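Long-range contacts in putative dehydratase (Mesorhizobium loti, PDB 2POZ), which is of unproven function but probably acts as a lyase, a dehydratase of the mandelate racemase/muconate lactonizing branch of the enolase superfamily: residues T6-Y11 and V23-D28; M51-S56 and L379-T384. All blocks are in the same frame, centred on the assembly; numbering follows the deposited sequence.

Contact 1 of 2, residues T6-Y11 and V23-D28; sequences TGVNIY and VEISTD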
loop_
_atom_site.group_PDB
_atom_site.type_symbol
_atom_site.label_atom_id
_atom_site.label_comp_id
_atom_site.label_asym_id
_atom_site.label_seq_id
_atom_site.Cartn_x
_atom_site.Cartn_y
_atom_site.Cartn_z
ATOM N N THR A 6 -22.589 -6.715 -46.993
ATOM C CA THR A 6 -22.371 -6.240 -48.348
ATOM C C THR A 6 -22.119 -4.739 -48.433
ATOM O O THR A 6 -21.626 -4.246 -49.445
ATOM C CB THR A 6 -23.569 -6.584 -49.231
ATOM O OG1 THR A 6 -24.769 -6.155 -48.580
ATOM C CG2 THR A 6 -23.633 -8.086 -49.478
ATOM N N GLY A 7 -22.459 -4.015 -47.372
ATOM C CA GLY A 7 -22.243 -2.580 -47.383
ATOM C C GLY A 7 -22.472 -1.906 -46.043
ATOM O O GLY A 7 -23.237 -2.395 -45.210
ATOM N N VAL A 8 -21.800 -0.776 -45.845
ATOM C CA VAL A 8 -21.917 -0.001 -44.612
ATOM C C VAL A 8 -22.082 1.474 -44.971
ATOM O O VAL A 8 -21.249 2.040 -45.675
ATOM C CB VAL A 8 -20.646 -0.133 -43.714
ATOM C CG1 VAL A 8 -20.816 0.708 -42.460
ATOM C CG2 VAL A 8 -20.400 -1.599 -43.340
ATOM N N ASN A 9 -23.161 2.083 -44.493
ATOM C CA ASN A 9 -23.421 3.497 -44.743
ATOM C C ASN A 9 -23.203 4.277 -43.454
ATOM O O ASN A 9 -23.605 3.837 -42.374
ATOM C CB ASN A 9 -24.862 3.710 -45.229
ATOM C CG ASN A 9 -25.058 3.321 -46.691
ATOM O OD1 ASN A 9 -26.178 3.061 -47.123
ATOM N ND2 ASN A 9 -23.975 3.296 -47.457
ATOM N N ILE A 10 -22.568 5.437 -43.580
ATOM C CA ILE A 10 -22.283 6.295 -42.440
ATOM C C ILE A 10 -23.003 7.623 -42.621
ATOM O O ILE A 10 -22.860 8.282 -43.650
ATOM C CB ILE A 10 -20.774 6.542 -42.320
ATOM C CG1 ILE A 10 -20.052 5.199 -42.189
ATOM C CG2 ILE A 10 -20.483 7.420 -41.105
ATOM C CD1 ILE A 10 -18.619 5.234 -42.629
ATOM N N TYR A 11 -23.763 8.009 -41.603
ATOM C CA TYR A 11 -24.547 9.235 -41.633
ATOM C C TYR A 11 -24.086 10.206 -40.553
ATOM O O TYR A 11 -23.911 9.816 -39.399
ATOM C CB TYR A 11 -26.025 8.889 -41.405
ATOM C CG TYR A 11 -26.565 7.840 -42.358
ATOM C CD1 TYR A 11 -27.209 8.208 -43.539
ATOM C CD2 TYR A 11 -26.397 6.475 -42.097
ATOM C CE1 TYR A 11 -27.674 7.242 -44.444
ATOM C CE2 TYR A 11 -26.860 5.498 -42.997
ATOM C CZ TYR A 11 -27.496 5.895 -44.167
ATOM O OH TYR A 11 -27.946 4.949 -45.061
ATOM N N VAL A 23 -24.616 4.520 -38.242
ATOM C CA VAL A 23 -24.087 3.551 -39.179
ATOM C C VAL A 23 -25.203 2.559 -39.496
ATOM O O VAL A 23 -26.028 2.242 -38.640
ATOM C CB VAL A 23 -22.863 2.787 -38.602
ATOM C CG1 VAL A 23 -23.282 1.907 -37.427
ATOM C CG2 VAL A 23 -22.226 1.928 -39.694
ATOM N N GLU A 24 -25.247 2.110 -40.745
ATOM C CA GLU A 24 -26.232 1.139 -41.175
ATOM C C GLU A 24 -25.467 0.058 -41.913
ATOM O O GLU A 24 -24.797 0.340 -42.905
ATOM C CB GLU A 24 -27.254 1.754 -42.131
ATOM C CG GLU A 24 -28.245 0.726 -42.650
ATOM C CD GLU A 24 -29.126 1.260 -43.765
ATOM O OE1 GLU A 24 -28.596 1.586 -44.855
ATOM O OE2 GLU A 24 -30.350 1.347 -43.543
ATOM N N ILE A 25 -25.566 -1.173 -41.428
ATOM C CA ILE A 25 -24.868 -2.292 -42.054
ATOM C C ILE A 25 -25.860 -3.132 -42.845
ATOM O O ILE A 25 -26.851 -3.607 -42.296
ATOM C CB ILE A 25 -24.191 -3.192 -40.989
ATOM C CG1 ILE A 25 -23.153 -2.386 -40.201
ATOM C CG2 ILE A 25 -23.541 -4.407 -41.661
ATOM C CD1 ILE A 25 -22.545 -3.155 -39.023
ATOM N N SER A 26 -25.590 -3.313 -44.137
ATOM C CA SER A 26 -26.462 -4.114 -44.993
ATOM C C SER A 26 -25.823 -5.469 -45.267
ATOM O O SER A 26 -24.599 -5.578 -45.308
ATOM C CB SER A 26 -26.712 -3.394 -46.323
ATOM O OG SER A 26 -27.394 -2.171 -46.116
ATOM N N THR A 27 -26.658 -6.492 -45.455
ATOM C CA THR A 27 -26.189 -7.849 -45.737
ATOM C C THR A 27 -26.794 -8.366 -47.052
ATOM O O THR A 27 -27.750 -7.785 -47.588
ATOM C CB THR A 27 -26.579 -8.833 -44.613
ATOM O OG1 THR A 27 -28.005 -8.871 -44.486
ATOM C CG2 THR A 27 -25.962 -8.408 -43.285
ATOM N N ASP A 28 -26.253 -9.472 -47.553
ATOM C CA ASP A 28 -26.718 -10.050 -48.813
ATOM C C ASP A 28 -28.145 -10.598 -48.779
ATOM O O ASP A 28 -28.771 -10.761 -49.822
ATOM C CB ASP A 28 -25.731 -11.136 -49.283
ATOM C CG ASP A 28 -25.589 -12.286 -48.289
ATOM O OD1 ASP A 28 -25.847 -12.095 -47.080
ATOM O OD2 ASP A 28 -25.198 -13.389 -48.721
#

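Contact 2 of 2, residues M51-S56 and L379-T384; sequences MIKDLS and LWASCT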
loop_
_atom_site.group_PDB
_atom_site.type_symbol
_atom_site.label_atom_id
_atom_site.label_comp_id
_atom_site.label_asym_id
_atom_site.label_seq_id
_atom_site.Cartn_x
_atom_site.Cartn_y
_atom_site.Cartn_z
HETATM N N MSE A 51 -13.927 7.614 -38.440
HETATM C CA MSE A 51 -13.491 6.367 -37.815
HETATM C C MSE A 51 -14.345 5.193 -38.265
HETATM O O MSE A 51 -13.824 4.131 -38.577
HETATM C CB MSE A 51 -13.536 6.466 -36.291
HETATM C CG MSE A 51 -13.035 5.202 -35.591
HETATM SE SE MSE A 51 -11.174 4.780 -36.005
HETATM C CE MSE A 51 -11.367 3.772 -37.624
ATOM N N ILE A 52 -15.659 5.376 -38.294
ATOM C CA ILE A 52 -16.527 4.295 -38.728
ATOM C C ILE A 52 -16.165 3.918 -40.165
ATOM O O ILE A 52 -16.118 2.739 -40.511
ATOM C CB ILE A 52 -18.003 4.694 -38.633
ATOM C CG1 ILE A 52 -18.354 4.981 -37.164
ATOM C CG2 ILE A 52 -18.894 3.564 -39.191
ATOM C CD1 ILE A 52 -19.777 5.462 -36.963
ATOM N N LYS A 53 -15.896 4.923 -40.991
ATOM C CA LYS A 53 -15.515 4.695 -42.386
ATOM C C LYS A 53 -14.239 3.849 -42.480
ATOM O O LYS A 53 -14.207 2.846 -43.198
ATOM C CB LYS A 53 -15.291 6.035 -43.100
ATOM C CG LYS A 53 -14.911 5.916 -44.570
ATOM C CD LYS A 53 -14.715 7.298 -45.186
ATOM C CE LYS A 53 -14.468 7.220 -46.690
ATOM N NZ LYS A 53 -13.201 6.515 -47.015
ATOM N N ASP A 54 -13.199 4.252 -41.754
ATOM C CA ASP A 54 -11.927 3.524 -41.776
ATOM C C ASP A 54 -12.086 2.102 -41.254
ATOM O O ASP A 54 -11.549 1.158 -41.832
ATOM C CB ASP A 54 -10.860 4.252 -40.949
ATOM C CG ASP A 54 -10.468 5.604 -41.544
ATOM O OD1 ASP A 54 -10.675 5.812 -42.757
ATOM O OD2 ASP A 54 -9.934 6.456 -40.796
ATOM N N LEU A 55 -12.817 1.954 -40.154
ATOM C CA LEU A 55 -13.055 0.637 -39.567
ATOM C C LEU A 55 -13.832 -0.253 -40.534
ATOM O O LEU A 55 -13.486 -1.421 -40.746
ATOM C CB LEU A 55 -13.844 0.765 -38.254
ATOM C CG LEU A 55 -13.098 1.244 -36.999
ATOM C CD1 LEU A 55 -14.102 1.508 -35.877
ATOM C CD2 LEU A 55 -12.059 0.188 -36.570
ATOM N N SER A 56 -14.879 0.304 -41.128
ATOM C CA SER A 56 -15.703 -0.468 -42.055
ATOM C C SER A 56 -14.938 -0.954 -43.276
ATOM O O SER A 56 -15.046 -2.121 -43.650
ATOM C CB SER A 56 -16.909 0.358 -42.510
ATOM O OG SER A 56 -17.753 0.663 -41.417
ATOM N N LEU A 379 -26.154 11.201 -45.522
ATOM C CA LEU A 379 -25.200 10.157 -45.880
ATOM C C LEU A 379 -23.852 10.846 -46.006
ATOM O O LEU A 379 -23.717 11.803 -46.753
ATOM C CB LEU A 379 -25.589 9.524 -47.221
ATOM C CG LEU A 379 -24.730 8.364 -47.726
ATOM C CD1 LEU A 379 -24.778 7.196 -46.726
ATOM C CD2 LEU A 379 -25.247 7.919 -49.097
ATOM N N TRP A 380 -22.855 10.355 -45.279
ATOM C CA TRP A 380 -21.523 10.953 -45.284
ATOM C C TRP A 380 -20.497 10.072 -46.008
ATOM O O TRP A 380 -19.519 10.566 -46.561
ATOM C CB TRP A 380 -21.079 11.183 -43.839
ATOM C CG TRP A 380 -19.823 11.982 -43.672
ATOM C CD1 TRP A 380 -19.703 13.350 -43.699
ATOM C CD2 TRP A 380 -18.514 11.469 -43.398
ATOM N NE1 TRP A 380 -18.401 13.712 -43.449
ATOM C CE2 TRP A 380 -17.650 12.578 -43.260
ATOM C CE3 TRP A 380 -17.987 10.176 -43.247
ATOM C CZ2 TRP A 380 -16.286 12.436 -42.979
ATOM C CZ3 TRP A 380 -16.638 10.033 -42.967
ATOM C CH2 TRP A 380 -15.799 11.161 -42.834
ATOM N N ALA A 381 -20.712 8.766 -45.988
ATOM C CA ALA A 381 -19.807 7.850 -46.670
ATOM C C ALA A 381 -20.475 6.501 -46.851
ATOM O O ALA A 381 -21.328 6.113 -46.052
ATOM C CB ALA A 381 -18.500 7.693 -45.878
ATOM N N SER A 382 -20.086 5.802 -47.912
ATOM C CA SER A 382 -20.612 4.482 -48.237
ATOM C C SER A 382 -19.445 3.551 -48.530
ATOM O O SER A 382 -18.527 3.922 -49.251
ATOM C CB SER A 382 -21.514 4.546 -49.473
ATOM O OG SER A 382 -22.710 5.249 -49.193
ATOM N N CYS A 383 -19.484 2.347 -47.969
ATOM C CA CYS A 383 -18.418 1.374 -48.184
ATOM C C CYS A 383 -19.035 0.073 -48.690
ATOM O O CYS A 383 -19.891 -0.508 -48.023
ATOM C CB CYS A 383 -17.671 1.099 -46.874
ATOM S SG CYS A 383 -17.310 2.571 -45.892
ATOM N N THR A 384 -18.604 -0.377 -49.865
ATOM C CA THR A 384 -19.120 -1.614 -50.451
ATOM C C THR A 384 -17.990 -2.513 -50.969
ATOM O O THR A 384 -18.308 -3.611 -51.477
ATOM C CB THR A 384 -20.080 -1.324 -51.628
ATOM O OG1 THR A 384 -19.418 -0.479 -52.578
ATOM C CG2 THR A 384 -21.360 -0.635 -51.139
#

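Contact 1 of 2, residues T6-Y11 and V23-D28
At Thr-6 and Gly-7 two residues of strand 5-12 stand opposite a single one, Ser-26, of strand 21-27, a classic beta bulge near one end of their antiparallel pairing. The Ser-26 carbonyl O receives Thr-6 N at 2.9 Å, and weak bonds from Gly-7 N and Thr-6 OG1. The hydroxyl reaches that oxygen because chi1 of 50° sets OG1 between the backbone N and the carbonyl carbon; the same rotation carries CG2 to 3.7 Å from CB of Asp-28. Gly-7 then returns its own O to Ser-26 N in a nearly straight bond of 2.7 Å. Val-8 points to the face it shares with Val-23 and Ile-25, opposite Ile-25 in a non-hydrogen-bonded pair; its CG1 lies 3.3 Å from Val-23 CG2, an unusually short distance on which little should rest. Asn-9 and Glu-24 exchange two backbone bonds, N to O each way at 2.9 Å. Their side chains run alongside each other in the same direction. At Tyr-11 the ring edge meets Glu-24 CB, 3.9 Å from CE2, while OH gives a weak bond to Glu-24 OE1 with ring and carboxylate almost perpendicular. The chemistry thus divides by face: Val-8, Val-23 and Ile-25 present an apolar surface to helices 45-59 and 87-108, whereas the other side mixes the polar groups of Asn-9, Glu-24 and Ser-26 with the Tyr-11 ring, partly covered by helix 372-375.

Contact 2 of 2, residues M51-S56 and L379-T384
With CG anti to the backbone N (chi1 -179°) and the next two torsions also extended, the Lys-53 side chain bends only at its last torsion, which brings CD alongside Ala-381 CB at 3.9 Å. The same methylene lies 4.0 Å from CZ3 of Trp-380, whose side chain crosses the lysine at about a right angle. The aliphatic part of the lysine does the packing, while NZ forms a salt bridge with Glu-57 of the same helix. Further along, Cys-383 SG stands beside its own backbone N (chi1 -43°) and comes to 4.1 Å from Ser-56 CB. The serine thus meets the strand through carbon; its OG bonds back to Ile-52 O at 2.8 Å, approaching from the face of the carbonyl opposite to Ser-56 N, so two donors grip one oxygen. The axes of segments 51-56 and 379-383 run almost parallel, 7° apart. Strand 379-383 is the outermost strand of the sheet within this chain, next to strand 5-12, whose Val-8 and Ile-10 also touch helix 45-59. Helix 87-108 lies beside that helix and shares with it the sheet face of Val-8, Val-23 and Ile-25, and Trp-380 packs on Trp-380 of the second subunit.

Overall arrangement
Contacts 1 and 2 have centres 8 Å apart and both reach the same antiparallel sheet, ordered 33-37, 21-27, 5-12, 379-383, contact 2 through strand 379-383. Strand 5-12 is the neighbour they share: its one edge pairs with 21-27 in contact 1, and its other with 379-383, where Ile-10 O lies 2.6 Å from Trp-380 N in a probable hydrogen bond. Along the chain contact 1 closes before contact 2 opens, yet contact 2 spans more than 300 residues. The C-terminal strand thereby returns, after the barrel-type domain characteristic of this family, to complete the sheet of the N-terminal capping domain. Helices 45-59 and 87-108 together cover the apolar face of that sheet, and Ile-10 CD1 approaches Lys-53 CA there.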